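Local atomic coordinates of SusD-like carbohydrate binding protein (Bacteroides vulgatus, PDB entry 3LEW), a protein that probably binds carbohydrates at the outer membrane of the bacterium, as a member of the SusD family of nutrient-binding proteins. Residues H258-T261 and N266-Y269; Q270-D275 and G280-S285; F286-Y291 and E401-G406. One frame throughout, in Å; residues are numbered along the deposited sequence.

Interaction 1: residues H258-T261 and N266-Y269; sequences HAQT and NASY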
loop_
_atom_site.group_PDB
_atom_site.type_symbol
_atom_site.label_atom_id
_atom_site.label_comp_id
_atom_site.label_asym_id
_atom_site.label_seq_id
_atom_site.Cartn_x
_atom_site.Cartn_y
_atom_site.Cartn_z
ATOM N N HIS A 258 -5.713 -10.251 3.282
ATOM C CA HIS A 258 -6.590 -10.389 4.462
ATOM C C HIS A 258 -8.005 -10.827 4.032
ATOM O O HIS A 258 -8.719 -10.090 3.340
ATOM C CB HIS A 258 -6.609 -9.066 5.230
ATOM C CG HIS A 258 -7.469 -9.050 6.450
ATOM N ND1 HIS A 258 -7.259 -9.884 7.521
ATOM C CD2 HIS A 258 -8.523 -8.263 6.782
ATOM C CE1 HIS A 258 -8.170 -9.628 8.452
ATOM N NE2 HIS A 258 -8.936 -8.641 8.036
ATOM N N ALA A 259 -8.414 -12.013 4.440
ATOM C CA ALA A 259 -9.734 -12.557 4.057
ATOM C C ALA A 259 -10.839 -11.895 4.883
ATOM O O ALA A 259 -10.605 -11.369 5.985
ATOM C CB ALA A 259 -9.789 -14.072 4.267
ATOM N N GLN A 260 -12.039 -11.946 4.323
ATOM C CA GLN A 260 -13.248 -11.366 4.924
ATOM C C GLN A 260 -14.403 -12.339 4.934
ATOM O O GLN A 260 -14.635 -13.066 3.947
ATOM C CB GLN A 260 -13.599 -10.098 4.167
ATOM C CG GLN A 260 -12.551 -9.014 4.395
ATOM C CD GLN A 260 -12.707 -8.380 5.723
ATOM O OE1 GLN A 260 -13.646 -7.604 5.881
ATOM N NE2 GLN A 260 -11.790 -8.659 6.694
ATOM N N THR A 261 -15.115 -12.374 6.065
ATOM C CA THR A 261 -16.246 -13.250 6.251
ATOM C C THR A 261 -17.253 -12.493 7.083
ATOM O O THR A 261 -16.950 -11.441 7.618
ATOM C CB THR A 261 -15.868 -14.535 7.046
ATOM O OG1 THR A 261 -15.519 -14.148 8.393
ATOM C CG2 THR A 261 -14.679 -15.234 6.407
ATOM N N ASN A 266 -14.940 -6.018 9.017
ATOM C CA ASN A 266 -14.699 -4.570 9.076
ATOM C C ASN A 266 -13.869 -4.063 7.919
ATOM O O ASN A 266 -14.186 -2.992 7.352
ATOM C CB ASN A 266 -14.015 -4.153 10.377
ATOM C CG ASN A 266 -14.845 -4.386 11.631
ATOM O OD1 ASN A 266 -16.017 -4.756 11.598
ATOM N ND2 ASN A 266 -14.201 -4.126 12.794
ATOM N N ALA A 267 -12.808 -4.776 7.524
ATOM C CA ALA A 267 -11.940 -4.274 6.490
ATOM C C ALA A 267 -12.683 -4.085 5.163
ATOM O O ALA A 267 -12.332 -3.182 4.398
ATOM C CB ALA A 267 -10.701 -5.209 6.282
ATOM N N SER A 268 -13.687 -4.932 4.937
ATOM C CA SER A 268 -14.477 -4.889 3.699
ATOM C C SER A 268 -15.099 -3.505 3.445
ATOM O O SER A 268 -15.420 -3.164 2.303
ATOM C CB SER A 268 -15.582 -5.930 3.727
ATOM O OG SER A 268 -15.063 -7.243 3.765
ATOM N N TYR A 269 -15.331 -2.742 4.501
ATOM C CA TYR A 269 -15.979 -1.447 4.376
ATOM C C TYR A 269 -15.217 -0.536 3.410
ATOM O O TYR A 269 -15.828 0.332 2.737
ATOM C CB TYR A 269 -16.159 -0.790 5.765
ATOM C CG TYR A 269 -17.168 0.330 5.795
ATOM C CD1 TYR A 269 -16.791 1.644 5.464
ATOM C CD2 TYR A 269 -18.479 0.097 6.168
ATOM C CE1 TYR A 269 -17.720 2.697 5.516
ATOM C CE2 TYR A 269 -19.417 1.124 6.205
ATOM C CZ TYR A 269 -19.010 2.436 5.889
ATOM O OH TYR A 269 -19.901 3.472 5.928
#

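Interaction 2: residues Q270-D275 and G280-S285; sequences QFHYLD and GSYYYS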
loop_
_atom_site.group_PDB
_atom_site.type_symbol
_atom_site.label_atom_id
_atom_site.label_comp_id
_atom_site.label_asym_id
_atom_site.label_seq_id
_atom_site.Cartn_x
_atom_site.Cartn_y
_atom_site.Cartn_z
ATOM N N GLN A 270 -13.916 -0.740 3.267
ATOM C CA GLN A 270 -13.156 0.065 2.323
ATOM C C GLN A 270 -13.488 -0.148 0.851
ATOM O O GLN A 270 -13.184 0.710 0.022
ATOM C CB GLN A 270 -11.686 -0.016 2.556
ATOM C CG GLN A 270 -11.011 -1.318 2.210
ATOM C CD GLN A 270 -9.669 -1.484 3.064
ATOM O OE1 GLN A 270 -8.625 -1.020 2.622
ATOM N NE2 GLN A 270 -9.705 -2.224 4.205
ATOM N N PHE A 271 -14.154 -1.253 0.517
ATOM C CA PHE A 271 -14.758 -1.409 -0.819
ATOM C C PHE A 271 -15.868 -0.390 -1.098
ATOM O O PHE A 271 -16.186 -0.122 -2.266
ATOM C CB PHE A 271 -15.228 -2.868 -1.040
ATOM C CG PHE A 271 -14.111 -3.808 -1.510
ATOM C CD1 PHE A 271 -13.226 -4.375 -0.601
ATOM C CD2 PHE A 271 -13.929 -4.076 -2.838
ATOM C CE1 PHE A 271 -12.201 -5.206 -1.023
ATOM C CE2 PHE A 271 -12.907 -4.926 -3.273
ATOM C CZ PHE A 271 -12.033 -5.488 -2.352
ATOM N N HIS A 272 -16.465 0.219 -0.077
ATOM C CA HIS A 272 -17.367 1.321 -0.334
ATOM C C HIS A 272 -16.704 2.545 -0.985
ATOM O O HIS A 272 -17.384 3.364 -1.613
ATOM C CB HIS A 272 -18.142 1.728 0.915
ATOM C CG HIS A 272 -19.148 0.728 1.362
ATOM N ND1 HIS A 272 -20.226 0.347 0.582
ATOM C CD2 HIS A 272 -19.266 0.053 2.530
ATOM C CE1 HIS A 272 -20.968 -0.505 1.267
ATOM N NE2 HIS A 272 -20.397 -0.719 2.441
ATOM N N TYR A 273 -15.387 2.649 -0.840
ATOM C CA TYR A 273 -14.539 3.687 -1.467
ATOM C C TYR A 273 -14.003 3.194 -2.822
ATOM O O TYR A 273 -14.049 3.924 -3.846
ATOM C CB TYR A 273 -13.384 4.098 -0.509
ATOM C CG TYR A 273 -13.898 4.439 0.886
ATOM C CD1 TYR A 273 -14.742 5.514 1.074
ATOM C CD2 TYR A 273 -13.534 3.677 2.010
ATOM C CE1 TYR A 273 -15.268 5.829 2.305
ATOM C CE2 TYR A 273 -14.050 3.973 3.258
ATOM C CZ TYR A 273 -14.927 5.033 3.414
ATOM O OH TYR A 273 -15.464 5.355 4.643
ATOM N N LEU A 274 -13.490 1.975 -2.827
ATOM C CA LEU A 274 -12.785 1.416 -4.009
ATOM C C LEU A 274 -13.697 0.912 -5.125
ATOM O O LEU A 274 -13.290 0.907 -6.285
ATOM C CB LEU A 274 -11.870 0.273 -3.620
ATOM C CG LEU A 274 -10.722 0.556 -2.668
ATOM C CD1 LEU A 274 -10.009 -0.722 -2.348
ATOM C CD2 LEU A 274 -9.781 1.589 -3.330
ATOM N N ASP A 275 -14.896 0.467 -4.777
ATOM C CA ASP A 275 -15.832 -0.073 -5.764
ATOM C C ASP A 275 -16.660 1.091 -6.266
ATOM O O ASP A 275 -17.470 1.662 -5.526
ATOM C CB ASP A 275 -16.708 -1.162 -5.124
ATOM C CG ASP A 275 -17.638 -1.818 -6.098
ATOM O OD1 ASP A 275 -18.011 -1.188 -7.111
ATOM O OD2 ASP A 275 -18.080 -2.961 -5.817
ATOM N N GLY A 280 -25.028 -0.435 -4.967
ATOM C CA GLY A 280 -24.956 -0.742 -3.535
ATOM C C GLY A 280 -23.689 -0.264 -2.844
ATOM O O GLY A 280 -23.672 -0.183 -1.617
ATOM N N SER A 281 -22.611 0.022 -3.588
ATOM C CA SER A 281 -21.448 0.670 -2.980
ATOM C C SER A 281 -21.845 2.047 -2.451
ATOM O O SER A 281 -22.593 2.753 -3.075
ATOM C CB SER A 281 -20.320 0.824 -4.009
ATOM O OG SER A 281 -19.265 1.601 -3.486
ATOM N N TYR A 282 -21.412 2.392 -1.254
ATOM C CA TYR A 282 -22.001 3.520 -0.576
ATOM C C TYR A 282 -21.425 4.833 -1.093
ATOM O O TYR A 282 -22.127 5.828 -1.065
ATOM C CB TYR A 282 -21.675 3.480 0.943
ATOM C CG TYR A 282 -22.490 2.508 1.785
ATOM C CD1 TYR A 282 -23.571 1.786 1.278
ATOM C CD2 TYR A 282 -22.176 2.345 3.113
ATOM C CE1 TYR A 282 -24.293 0.916 2.094
ATOM C CE2 TYR A 282 -22.856 1.459 3.922
ATOM C CZ TYR A 282 -23.912 0.761 3.428
ATOM O OH TYR A 282 -24.603 -0.060 4.277
ATOM N N TYR A 283 -20.143 4.857 -1.474
ATOM C CA TYR A 283 -19.442 6.125 -1.742
ATOM C C TYR A 283 -18.783 6.212 -3.128
ATOM O O TYR A 283 -18.633 7.320 -3.680
ATOM C CB TYR A 283 -18.385 6.416 -0.651
ATOM C CG TYR A 283 -18.916 6.252 0.748
ATOM C CD1 TYR A 283 -19.968 7.048 1.202
ATOM C CD2 TYR A 283 -18.415 5.268 1.601
ATOM C CE1 TYR A 283 -20.495 6.883 2.457
ATOM C CE2 TYR A 283 -18.916 5.101 2.852
ATOM C CZ TYR A 283 -19.963 5.896 3.288
ATOM O OH TYR A 283 -20.499 5.699 4.551
ATOM N N TYR A 284 -18.458 5.060 -3.710
ATOM C CA TYR A 284 -17.942 4.971 -5.091
ATOM C C TYR A 284 -16.985 6.132 -5.404
ATOM O O TYR A 284 -17.131 6.816 -6.418
ATOM C CB TYR A 284 -19.104 4.913 -6.110
ATOM C CG TYR A 284 -20.301 5.728 -5.763
ATOM C CD1 TYR A 284 -21.297 5.220 -4.947
ATOM C CD2 TYR A 284 -20.458 7.031 -6.260
ATOM C CE1 TYR A 284 -22.414 5.980 -4.593
ATOM C CE2 TYR A 284 -21.564 7.793 -5.908
ATOM C CZ TYR A 284 -22.536 7.267 -5.095
ATOM O OH TYR A 284 -23.684 8.010 -4.792
ATOM N N SER A 285 -16.004 6.340 -4.540
ATOM C CA SER A 285 -15.301 7.639 -4.502
ATOM C C SER A 285 -13.913 7.650 -5.141
ATOM O O SER A 285 -13.452 8.719 -5.557
ATOM C CB SER A 285 -15.190 8.125 -3.065
ATOM O OG SER A 285 -14.552 7.140 -2.244
#

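Interaction 3: residues F286-Y291 and E401-G406; sequences FNVDPY and ELWGEG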
loop_
_atom_site.group_PDB
_atom_site.type_symbol
_atom_site.label_atom_id
_atom_site.label_comp_id
_atom_site.label_asym_id
_atom_site.label_seq_id
_atom_site.Cartn_x
_atom_site.Cartn_y
_atom_site.Cartn_z
ATOM N N PHE A 286 -13.278 6.483 -5.209
ATOM C CA PHE A 286 -11.920 6.330 -5.815
ATOM C C PHE A 286 -12.016 6.212 -7.325
ATOM O O PHE A 286 -11.941 5.130 -7.892
ATOM C CB PHE A 286 -11.160 5.162 -5.171
ATOM C CG PHE A 286 -10.437 5.543 -3.914
ATOM C CD1 PHE A 286 -11.135 5.971 -2.799
ATOM C CD2 PHE A 286 -9.070 5.554 -3.862
ATOM C CE1 PHE A 286 -10.475 6.380 -1.607
ATOM C CE2 PHE A 286 -8.416 5.963 -2.682
ATOM C CZ PHE A 286 -9.122 6.366 -1.581
ATOM N N ASN A 287 -12.218 7.360 -7.977
ATOM C CA ASN A 287 -12.387 7.368 -9.401
ATOM C C ASN A 287 -11.032 7.613 -10.054
ATOM O O ASN A 287 -10.016 7.867 -9.367
ATOM C CB ASN A 287 -13.441 8.366 -9.762
ATOM C CG ASN A 287 -14.803 7.950 -9.223
ATOM O OD1 ASN A 287 -15.403 7.017 -9.745
ATOM N ND2 ASN A 287 -15.268 8.616 -8.157
ATOM N N VAL A 288 -11.030 7.537 -11.363
ATOM C CA VAL A 288 -9.774 7.479 -12.100
ATOM C C VAL A 288 -9.489 8.835 -12.767
ATOM O O VAL A 288 -10.384 9.453 -13.330
ATOM C CB VAL A 288 -9.822 6.361 -13.147
ATOM C CG1 VAL A 288 -8.478 6.260 -13.892
ATOM C CG2 VAL A 288 -10.223 5.035 -12.519
ATOM N N ASP A 289 -8.244 9.289 -12.736
ATOM C CA ASP A 289 -7.840 10.390 -13.656
ATOM C C ASP A 289 -8.090 9.931 -15.092
ATOM O O ASP A 289 -7.487 8.959 -15.558
ATOM C CB ASP A 289 -6.354 10.688 -13.479
ATOM C CG ASP A 289 -5.849 11.826 -14.355
ATOM O OD1 ASP A 289 -6.647 12.432 -15.119
ATOM O OD2 ASP A 289 -4.625 12.105 -14.275
ATOM N N PRO A 290 -8.916 10.685 -15.865
ATOM C CA PRO A 290 -9.160 10.200 -17.202
ATOM C C PRO A 290 -7.873 10.065 -18.011
ATOM O O PRO A 290 -7.778 9.212 -18.864
ATOM C CB PRO A 290 -10.071 11.258 -17.787
ATOM C CG PRO A 290 -10.893 11.721 -16.578
ATOM C CD PRO A 290 -9.881 11.721 -15.450
ATOM N N TYR A 291 -6.891 10.918 -17.746
ATOM C CA TYR A 291 -5.589 10.806 -18.416
ATOM C C TYR A 291 -4.793 9.529 -18.086
ATOM O O TYR A 291 -3.912 9.151 -18.863
ATOM C CB TYR A 291 -4.715 12.027 -18.131
ATOM C CG TYR A 291 -5.263 13.329 -18.696
ATOM C CD1 TYR A 291 -5.475 13.489 -20.067
ATOM C CD2 TYR A 291 -5.613 14.391 -17.842
ATOM C CE1 TYR A 291 -5.968 14.710 -20.591
ATOM C CE2 TYR A 291 -6.114 15.610 -18.364
ATOM C CZ TYR A 291 -6.305 15.753 -19.716
ATOM O OH TYR A 291 -6.816 16.952 -20.213
ATOM N N GLU A 401 -0.043 -1.005 -13.099
ATOM C CA GLU A 401 -0.349 -2.356 -12.575
ATOM C C GLU A 401 -0.888 -2.335 -11.156
ATOM O O GLU A 401 -1.689 -3.205 -10.798
ATOM C CB GLU A 401 0.907 -3.238 -12.659
ATOM C CG GLU A 401 0.803 -4.664 -12.030
ATOM C CD GLU A 401 -0.192 -5.593 -12.703
ATOM O OE1 GLU A 401 -0.653 -5.296 -13.826
ATOM O OE2 GLU A 401 -0.507 -6.653 -12.105
ATOM N N LEU A 402 -0.388 -1.401 -10.332
ATOM C CA LEU A 402 -0.692 -1.350 -8.892
ATOM C C LEU A 402 -1.716 -0.264 -8.496
ATOM O O LEU A 402 -1.865 0.050 -7.312
ATOM C CB LEU A 402 0.595 -1.175 -8.065
ATOM C CG LEU A 402 1.645 -2.260 -8.327
ATOM C CD1 LEU A 402 2.986 -1.898 -7.617
ATOM C CD2 LEU A 402 1.171 -3.664 -7.912
ATOM N N TRP A 403 -2.405 0.283 -9.476
ATOM C CA TRP A 403 -3.398 1.343 -9.254
ATOM C C TRP A 403 -4.358 0.936 -8.153
ATOM O O TRP A 403 -4.936 -0.155 -8.178
ATOM C CB TRP A 403 -4.196 1.629 -10.545
ATOM C CG TRP A 403 -5.151 2.792 -10.406
ATOM C CD1 TRP A 403 -4.915 4.097 -10.770
ATOM C CD2 TRP A 403 -6.484 2.779 -9.812
ATOM N NE1 TRP A 403 -6.027 4.877 -10.484
ATOM C CE2 TRP A 403 -6.988 4.083 -9.888
ATOM C CE3 TRP A 403 -7.289 1.782 -9.246
ATOM C CZ2 TRP A 403 -8.238 4.425 -9.376
ATOM C CZ3 TRP A 403 -8.536 2.142 -8.746
ATOM C CH2 TRP A 403 -8.991 3.445 -8.840
ATOM N N GLY A 404 -4.538 1.803 -7.172
ATOM C CA GLY A 404 -5.498 1.510 -6.129
ATOM C C GLY A 404 -5.064 0.559 -5.011
ATOM O O GLY A 404 -5.816 0.372 -4.059
ATOM N N GLU A 405 -3.866 -0.006 -5.118
ATOM C CA GLU A 405 -3.380 -0.980 -4.133
ATOM C C GLU A 405 -2.487 -0.408 -3.034
ATOM O O GLU A 405 -2.033 -1.156 -2.177
ATOM C CB GLU A 405 -2.651 -2.111 -4.860
ATOM C CG GLU A 405 -3.617 -2.946 -5.723
ATOM C CD GLU A 405 -2.905 -4.022 -6.500
ATOM O OE1 GLU A 405 -2.477 -5.061 -5.895
ATOM O OE2 GLU A 405 -2.811 -3.817 -7.725
ATOM N N GLY A 406 -2.281 0.901 -3.031
ATOM C CA GLY A 406 -1.656 1.583 -1.907
ATOM C C GLY A 406 -0.233 2.101 -2.049
ATOM O O GLY A 406 0.412 2.365 -1.040
#

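Interaction 1: residues H258-T261 and N266-Y269
Gln260 reaches across to Ser268, in the 3-10 turn that begins at Ala267, and nearly every atom of its side chain has something to do there. CB and CG both pack against the serine hydroxyl, CG lying 3.1 Å from Ser268 OG. With chi1 at -68° CG is opposite the carbonyl carbon, and a bend at chi2 (-77°) folds the chain so that CD also passes beside this hydroxyl. At the tip, OE1 accepts two bonds: Ser268 OG donates in the carbonyl plane, on a lone pair, over 2.6 Å, whereas Ser268 N, 2.8 Å from OE1, comes from well above that plane. The other branch of the amide turns back to its own segment, Gln260 NE2 giving a bond of 3.0 Å to Ala259 O, and rests 3.6 Å from Ala267 CB. Ala267 CB also meets the imidazole edge, 3.8 Å from His258 CD2. Glu35, the last residue of helix 19-35, accepts from Gln260 NE2 and is hydrogen-bonded to His258 NE2, while Ser268 OG has a second partner in the backbone N of Gly339. Gripped at both ends, the buried amide is held against rotation: OE1 is met by Ser268 within the loop between strand 254-258 and helix 271-274, while NE2 divides its bonds between that loop and helix 19-35.

Interaction 2: residues Q270-D275 and G280-S285
His272 lays its imidazole face over the phenol ring of Tyr282 in an offset (parallel-displaced) stack, with centroids 3.7 Å apart and planes at 9°. This aromatic pair fastens the one-turn helix 271-274 to the irregular chain that runs on into strand 286-288 of the SusD fold. The two side chains point the same way, and Gln337 serves both polar ends, its OE1 meeting His272 NE2 and its NE2 meeting Tyr282 OH. His272 ND1 also accepts from Tyr282 N at 3.0 Å, the donor tilted from the ring plane. A second pair, Tyr273 and Tyr283, is nearly parallel but slid apart, with Tyr273 CE1 against Tyr283 CD2 at 3.3 Å; their hydroxyls bond to Tyr40 O and Tyr269 OH respectively. The backbone bonds converge on the helix carbonyls. His272 O takes the N-H of Tyr284 and, more weakly, that of Tyr283, while Tyr273 O takes the N-H of Ser285. Ser281 OG donates over 2.7 Å to the carbonyl O of Asp275, the first residue past the helix, and the same Asp275 O receives a CA-H...O contact from Tyr284 CA at 3.4 Å.

Interaction 3: residues F286-Y291 and E401-G406
Trp403 meets Val288 because chi1 of the tryptophan (-175°) sets CG opposite its backbone N and sends the indole across to strand 286-288, while chi1 of the valine (-178°) puts CG2 opposite the carbonyl carbon, on the branch that faces the ring. The two side chains cross obliquely. CG2 of Val288 comes up to the benzo part of the indole, 3.8 Å from Trp403 CZ2. The rest of the contact is made by the indole rim and the strand backbone: Trp403 CH2 lies 3.5 Å from Phe286 O and CZ2 lies 3.9 Å from Asn287 O, both oxygens near the ring plane. Carbonyl oxygens placed at the edge face the weakly positive C-H rim, an arrangement probably mildly attractive. The indole N-H is used elsewhere, NE1 bonding to Asp58 O beside strand 59-61. With an alanine here in place of the indole, Asp58 O would probably lose this donor and a gap would be likely to open beside Val288 CG2 and the carbonyls of Phe286 and Asn287.

On the tryptophan's own side, Leu402 to Glu405 form a type II beta turn, closed by Glu405 N to Leu402 O at 3.0 Å, with Trp403 and Gly404 at its two central positions. Gly404 has no CB, which would collide with Trp403 CE3. Beyond the strand, Asp289 OD1 accepts from Tyr291 N in an Asx turn. The contact is buried and joins the link between helices 387-401 and 408-414 to a small antiparallel pair of strands, 59-61 and 286-288. Val59 of that pair packs on the indole, as does Asn326 of strand 321-326, and Val288 leans on Met324 of the same strand and on Leu306 of strand 306-309.

How the interactions relate
Following the chain from the N terminus, the three contacts come in series, and none encloses or crosses another. Interaction 1 closes a short loop after strand 254-258, four residues lying between its segments. Its second segment runs directly into interaction 2, which closes another four-residue loop after helix 271-274; the two touch through tyrosine side chains. Segment 280-285 then continues into strand 286-288, where Tyr273 O receives Phe286 N and Leu274 packs on the Phe286 ring. Interaction 3 alone is long-range, bridging 109 residues. The first two fold residues 258-285 on themselves, and the third ties strand 286-288 to the turn between helices 387-401 and 408-414.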